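Local structure of D-alanyl-lipoteichoic acid synthetase (Streptococcus pneumoniae, 3BMA) at residues 55-69 / 208-222. The protein probably takes part in the D-alanylation of lipoteichoic acid during cell wall biogenesis, as a membrane-associated member of the DltD family. The protein carries 1 engineered substitution. Sequence-based numbering, arbitrary orientation.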
loop_
_atom_site.group_PDB
_atom_site.type_symbol
_atom_site.label_atom_id
_atom_site.label_comp_id
_atom_site.label_asym_id
_atom_site.label_seq_id
_atom_site.Cartn_x
_atom_site.Cartn_y
_atom_site.Cartn_z
ATOM N N PHE C 55 -7.553 49.095 3.435
ATOM C CA PHE C 55 -6.568 49.638 4.357
ATOM C C PHE C 55 -6.713 51.146 4.516
ATOM O O PHE C 55 -7.063 51.852 3.566
ATOM C CB PHE C 55 -5.157 49.332 3.845
ATOM C CG PHE C 55 -4.758 47.880 3.943
ATOM C CD1 PHE C 55 -5.275 46.930 3.061
ATOM C CD2 PHE C 55 -3.829 47.468 4.896
ATOM C CE1 PHE C 55 -4.887 45.597 3.137
ATOM C CE2 PHE C 55 -3.437 46.132 4.979
ATOM C CZ PHE C 55 -3.972 45.195 4.101
ATOM N N ASP C 56 -6.448 51.624 5.730
ATOM C CA ASP C 56 -6.294 53.056 6.002
ATOM C C ASP C 56 -5.167 53.278 7.015
ATOM O O ASP C 56 -4.393 52.361 7.292
ATOM C CB ASP C 56 -7.619 53.715 6.434
ATOM C CG ASP C 56 -8.269 53.033 7.633
ATOM O OD1 ASP C 56 -9.365 52.461 7.463
ATOM O OD2 ASP C 56 -7.703 53.077 8.745
ATOM N N GLY C 57 -5.084 54.488 7.565
ATOM C CA GLY C 57 -4.024 54.849 8.510
ATOM C C GLY C 57 -4.141 54.194 9.873
ATOM O O GLY C 57 -3.154 54.087 10.602
ATOM N N ALA C 58 -5.347 53.747 10.210
ATOM C CA ALA C 58 -5.615 53.126 11.502
ATOM C C ALA C 58 -5.747 51.599 11.440
ATOM O O ALA C 58 -5.955 50.954 12.467
ATOM C CB ALA C 58 -6.850 53.746 12.126
ATOM N N HIS C 59 -5.622 51.042 10.234
ATOM C CA HIS C 59 -5.647 49.593 9.987
ATOM C C HIS C 59 -4.600 48.873 10.849
ATOM O O HIS C 59 -3.470 49.357 10.958
ATOM C CB HIS C 59 -5.383 49.333 8.498
ATOM C CG HIS C 59 -5.748 47.953 8.041
ATOM N ND1 HIS C 59 -4.922 46.866 8.219
ATOM C CD2 HIS C 59 -6.847 47.488 7.400
ATOM C CE1 HIS C 59 -5.502 45.788 7.721
ATOM N NE2 HIS C 59 -6.668 46.139 7.212
ATOM N N PRO C 60 -4.975 47.733 11.480
ATOM C CA PRO C 60 -4.098 46.977 12.395
ATOM C C PRO C 60 -2.725 46.587 11.836
ATOM O O PRO C 60 -1.758 46.487 12.597
ATOM C CB PRO C 60 -4.917 45.716 12.718
ATOM C CG PRO C 60 -6.023 45.684 11.714
ATOM C CD PRO C 60 -6.302 47.103 11.381
ATOM N N ALA C 61 -2.649 46.373 10.525
ATOM C CA ALA C 61 -1.390 46.068 9.851
ATOM C C ALA C 61 -0.471 47.289 9.772
ATOM O O ALA C 61 0.750 47.156 9.833
ATOM C CB ALA C 61 -1.664 45.524 8.466
ATOM N N VAL C 62 -1.071 48.472 9.633
ATOM C CA VAL C 62 -0.331 49.733 9.536
ATOM C C VAL C 62 0.215 50.162 10.904
ATOM O O VAL C 62 1.393 50.520 11.025
ATOM C CB VAL C 62 -1.208 50.849 8.901
ATOM C CG1 VAL C 62 -0.498 52.194 8.916
ATOM C CG2 VAL C 62 -1.587 50.473 7.479
ATOM N N LEU C 63 -0.638 50.095 11.927
ATOM C CA LEU C 63 -0.272 50.460 13.299
ATOM C C LEU C 63 0.828 49.584 13.893
ATOM O O LEU C 63 1.656 50.071 14.660
ATOM C CB LEU C 63 -1.497 50.431 14.221
ATOM C CG LEU C 63 -2.705 51.332 13.937
ATOM C CD1 LEU C 63 -3.770 51.102 14.997
ATOM C CD2 LEU C 63 -2.325 52.806 13.873
ATOM N N ALA C 64 0.834 48.300 13.536
ATOM C CA ALA C 64 1.859 47.370 14.021
ATOM C C ALA C 64 3.243 47.632 13.422
ATOM O O ALA C 64 4.262 47.373 14.067
ATOM C CB ALA C 64 1.436 45.930 13.775
ATOM N N GLU C 65 3.270 48.149 12.195
ATOM C CA GLU C 65 4.517 48.353 11.462
ATOM C C GLU C 65 5.239 49.651 11.836
ATOM O O GLU C 65 6.440 49.626 12.133
ATOM C CB GLU C 65 4.277 48.275 9.946
ATOM C CG GLU C 65 5.548 48.318 9.089
ATOM C CD GLU C 65 6.579 47.267 9.485
ATOM O OE1 GLU C 65 7.755 47.644 9.669
ATOM O OE2 GLU C 65 6.219 46.075 9.617
ATOM N N LYS C 66 4.512 50.771 11.808
ATOM C CA LYS C 66 5.066 52.077 12.184
ATOM C C LYS C 66 5.558 52.066 13.628
ATOM O O LYS C 66 6.687 52.474 13.908
ATOM C CB LYS C 66 4.039 53.203 11.933
ATOM C CG LYS C 66 4.206 54.524 12.738
ATOM C CD LYS C 66 5.559 55.248 12.557
ATOM C CE LYS C 66 5.725 55.895 11.199
ATOM N NZ LYS C 66 4.981 57.177 11.119
ATOM N N TYR C 67 4.724 51.559 14.530
ATOM C CA TYR C 67 5.017 51.629 15.958
ATOM C C TYR C 67 5.804 50.431 16.498
ATOM O O TYR C 67 5.992 50.314 17.715
ATOM C CB TYR C 67 3.730 51.897 16.750
ATOM C CG TYR C 67 3.030 53.161 16.290
ATOM C CD1 TYR C 67 3.606 54.414 16.505
ATOM C CD2 TYR C 67 1.813 53.105 15.617
ATOM C CE1 TYR C 67 2.980 55.577 16.072
ATOM C CE2 TYR C 67 1.176 54.263 15.181
ATOM C CZ TYR C 67 1.767 55.495 15.413
ATOM O OH TYR C 67 1.142 56.643 14.985
ATOM N N ASN C 68 6.271 49.574 15.582
ATOM C CA ASN C 68 7.167 48.443 15.874
ATOM C C ASN C 68 6.695 47.589 17.056
ATOM O O ASN C 68 7.414 47.396 18.044
ATOM C CB ASN C 68 8.619 48.934 16.059
ATOM C CG ASN C 68 9.645 47.799 16.036
ATOM O OD1 ASN C 68 9.379 46.705 15.531
ATOM N ND2 ASN C 68 10.824 48.062 16.590
ATOM N N ARG C 69 5.466 47.094 16.944
ATOM C CA ARG C 69 4.825 46.362 18.035
ATOM C C ARG C 69 5.435 44.979 18.254
ATOM O O ARG C 69 6.214 44.499 17.430
ATOM C CB ARG C 69 3.313 46.275 17.798
ATOM C CG ARG C 69 2.634 47.634 17.816
ATOM C CD ARG C 69 1.132 47.518 17.793
ATOM N NE ARG C 69 0.502 48.783 18.164
ATOM C CZ ARG C 69 -0.811 48.996 18.180
ATOM N NH1 ARG C 69 -1.652 48.031 17.844
ATOM N NH2 ARG C 69 -1.283 50.178 18.536
ATOM N N HIS C 208 -0.810 49.240 0.351
ATOM C CA HIS C 208 -1.637 48.953 1.520
ATOM C C HIS C 208 -0.997 49.308 2.865
ATOM O O HIS C 208 -1.690 49.763 3.775
ATOM C CB HIS C 208 -2.083 47.489 1.516
ATOM C CG HIS C 208 -3.045 47.150 0.418
ATOM N ND1 HIS C 208 -3.010 45.950 -0.257
ATOM C CD2 HIS C 208 -4.071 47.853 -0.120
ATOM C CE1 HIS C 208 -3.972 45.927 -1.163
ATOM N NE2 HIS C 208 -4.630 47.071 -1.101
ATOM N N VAL C 209 0.313 49.100 2.992
ATOM C CA VAL C 209 1.006 49.324 4.267
ATOM C C VAL C 209 1.978 50.510 4.233
ATOM O O VAL C 209 1.855 51.426 5.049
ATOM C CB VAL C 209 1.712 48.034 4.787
ATOM C CG1 VAL C 209 2.585 48.324 6.008
ATOM C CG2 VAL C 209 0.686 46.978 5.133
ATOM N N ALA C 210 2.916 50.495 3.284
ATOM C CA ALA C 210 4.017 51.472 3.238
ATOM C C ALA C 210 3.601 52.923 2.969
ATOM O O ALA C 210 4.292 53.854 3.396
ATOM C CB ALA C 210 5.087 51.029 2.242
ATOM N N LYS C 211 2.483 53.112 2.270
ATOM C CA LYS C 211 1.988 54.453 1.947
ATOM C C LYS C 211 1.330 55.166 3.133
ATOM O O LYS C 211 1.337 56.398 3.200
ATOM C CB LYS C 211 1.036 54.425 0.741
ATOM C CG LYS C 211 1.700 54.213 -0.637
ATOM C CD LYS C 211 2.388 55.461 -1.208
ATOM C CE LYS C 211 3.910 55.423 -1.045
ATOM N NZ LYS C 211 4.554 54.297 -1.782
ATOM N N TYR C 212 0.773 54.392 4.062
ATOM C CA TYR C 212 0.121 54.951 5.251
ATOM C C TYR C 212 1.082 55.167 6.432
ATOM O O TYR C 212 0.679 55.682 7.480
ATOM C CB TYR C 212 -1.064 54.078 5.683
ATOM C CG TYR C 212 -2.223 54.065 4.710
ATOM C CD1 TYR C 212 -3.129 55.121 4.665
ATOM C CD2 TYR C 212 -2.418 52.991 3.844
ATOM C CE1 TYR C 212 -4.197 55.114 3.772
ATOM C CE2 TYR C 212 -3.487 52.970 2.948
ATOM C CZ TYR C 212 -4.372 54.036 2.920
ATOM O OH TYR C 212 -5.431 54.028 2.039
ATOM N N LEU C 213 2.342 54.775 6.257
ATOM C CA LEU C 213 3.355 54.937 7.299
ATOM C C LEU C 213 3.845 56.381 7.401
ATOM O O LEU C 213 4.213 56.840 8.481
ATOM C CB LEU C 213 4.544 53.995 7.064
ATOM C CG LEU C 213 4.323 52.477 7.064
ATOM C CD1 LEU C 213 5.623 51.744 6.764
ATOM C CD2 LEU C 213 3.722 51.981 8.370
ATOM N N LYS C 214 3.841 57.090 6.276
ATOM C CA LYS C 214 4.329 58.469 6.221
ATOM C C LYS C 214 3.384 59.472 6.889
ATOM O O LYS C 214 3.839 60.437 7.509
ATOM C CB LYS C 214 4.607 58.875 4.770
ATOM C CG LYS C 214 5.728 58.078 4.118
ATOM C CD LYS C 214 5.641 58.119 2.602
ATOM C CE LYS C 214 6.665 57.186 1.974
ATOM N NZ LYS C 214 6.538 57.137 0.491
ATOM N N ILE C 215 2.079 59.229 6.778
ATOM C CA ILE C 215 1.059 60.144 7.307
ATOM C C ILE C 215 0.849 60.047 8.828
ATOM O O ILE C 215 0.274 60.953 9.439
ATOM C CB ILE C 215 -0.304 59.994 6.563
ATOM C CG1 ILE C 215 -0.908 58.598 6.782
ATOM C CG2 ILE C 215 -0.142 60.312 5.071
ATOM C CD1 ILE C 215 -2.416 58.525 6.582
ATOM N N LEU C 216 1.319 58.955 9.429
ATOM C CA LEU C 216 1.169 58.716 10.866
ATOM C C LEU C 216 2.242 59.422 11.702
ATOM O O LEU C 216 3.397 59.504 11.274
ATOM C CB LEU C 216 1.173 57.206 11.157
ATOM C CG LEU C 216 -0.162 56.523 11.489
ATOM C CD1 LEU C 216 -1.278 56.872 10.503
ATOM C CD2 LEU C 216 0.021 55.014 11.600
ATOM N N PRO C 217 1.860 59.946 12.892
ATOM C CA PRO C 217 2.828 60.513 13.837
ATOM C C PRO C 217 3.807 59.466 14.356
ATOM O O PRO C 217 3.448 58.296 14.481
ATOM C CB PRO C 217 1.948 61.018 14.986
ATOM C CG PRO C 217 0.686 60.254 14.873
ATOM C CD PRO C 217 0.482 60.060 13.406
ATOM N N ASP C 218 5.030 59.895 14.655
ATOM C CA ASP C 218 6.090 58.992 15.104
ATOM C C ASP C 218 5.939 58.565 16.566
ATOM O O ASP C 218 6.519 57.560 16.981
ATOM C CB ASP C 218 7.466 59.619 14.865
ATOM C CG ASP C 218 7.687 60.005 13.410
ATOM O OD1 ASP C 218 6.987 60.916 12.914
ATOM O OD2 ASP C 218 8.568 59.402 12.764
ATOM N N GLN C 219 5.168 59.329 17.338
ATOM C CA GLN C 219 4.822 58.947 18.708
ATOM C C GLN C 219 3.368 58.498 18.811
ATOM O O GLN C 219 2.454 59.195 18.357
ATOM C CB GLN C 219 5.110 60.082 19.692
ATOM C CG GLN C 219 6.575 60.189 20.091
ATOM C CD GLN C 219 6.759 60.555 21.554
ATOM O OE1 GLN C 219 7.186 59.725 22.360
ATOM N NE2 GLN C 219 6.429 61.795 21.906
ATOM N N PHE C 220 3.162 57.330 19.412
ATOM C CA PHE C 220 1.839 56.714 19.465
ATOM C C PHE C 220 0.904 57.376 20.471
ATOM O O PHE C 220 1.201 57.437 21.668
ATOM C CB PHE C 220 1.939 55.207 19.751
ATOM C CG PHE C 220 0.603 54.510 19.814
ATOM C CD1 PHE C 220 -0.077 54.182 18.646
ATOM C CD2 PHE C 220 0.028 54.180 21.039
ATOM C CE1 PHE C 220 -1.310 53.547 18.694
ATOM C CE2 PHE C 220 -1.206 53.545 21.097
ATOM C CZ PHE C 220 -1.875 53.228 19.921
ATOM N N SER C 221 -0.221 57.869 19.957
ATOM C CA SER C 221 -1.364 58.269 20.774
ATOM C C SER C 221 -2.632 58.138 19.933
ATOM O O SER C 221 -2.642 58.510 18.756
ATOM C CB SER C 221 -1.201 59.697 21.317
ATOM O OG SER C 221 -2.100 60.610 20.711
ATOM N N TYR C 222 -3.688 57.604 20.542
ATOM C CA TYR C 222 -4.958 57.367 19.855
ATOM C C TYR C 222 -5.638 58.643 19.362
ATOM O O TYR C 222 -6.264 58.634 18.308
ATOM C CB TYR C 222 -5.923 56.585 20.748
ATOM C CG TYR C 222 -5.634 55.106 20.835
ATOM C CD1 TYR C 222 -5.055 54.558 21.978
ATOM C CD2 TYR C 222 -5.944 54.250 19.777
ATOM C CE1 TYR C 222 -4.791 53.198 22.069
ATOM C CE2 TYR C 222 -5.683 52.889 19.857
ATOM C CZ TYR C 222 -5.105 52.369 21.005
ATOM O OH TYR C 222 -4.843 51.022 21.092
#
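Phe55 against His208 at one end, Val62 against Tyr212 and Leu216 in the middle and Tyr67 against Phe220 at the other make up a helix-to-loop packing contact: the short helix 60-66 and its flanking turns rest against the last residues of helix 202-210 and the irregular chain that runs on to helix 222-235. CB of His208 sits 3.5 Å from the Phe55 ring centroid, over one face, while the imidazole lies nearly parallel to that ring (14°) but slid well aside. His59 covers the opposite face. Asp56 CA lies over one face of the Tyr212 ring, a CH-pi contact 3.8 Å from the centroid. Midway, Val62 CG1 reaches both Tyr212 CB and Leu216 CD2, and Leu63 CD2 meets that same Leu216 methyl.

The polar grip comes from the end of the helix. Bent about CB-CG, CG-CD and CD-CE in turn, the Lys66 chain curls back and brings NZ 2.8 Å from Leu213 O, almost in line with the carbonyl (165°); Leu216 O is just as near but at a poor angle. Tyr67 OH donates to Pro217 O (2.9 Å), pinning the ring's far end. Lys66 CG backs one face of this ring, and Phe220 turns its edge to the other in a T-shaped stack, planes at 73°. Phe220 also brings CE1 to the edge of the Arg69 guanidinium, 3.4 Å from NH2.

Ile225 of helix 222-235 packs on Tyr67 and Phe220, helix 355-369 touches Leu63, and Phe55 reaches Leu75 on strand 72-76, an outermost strand of the helix-flanked five-stranded parallel sheet, consistent with the SGNH hydrolase clan.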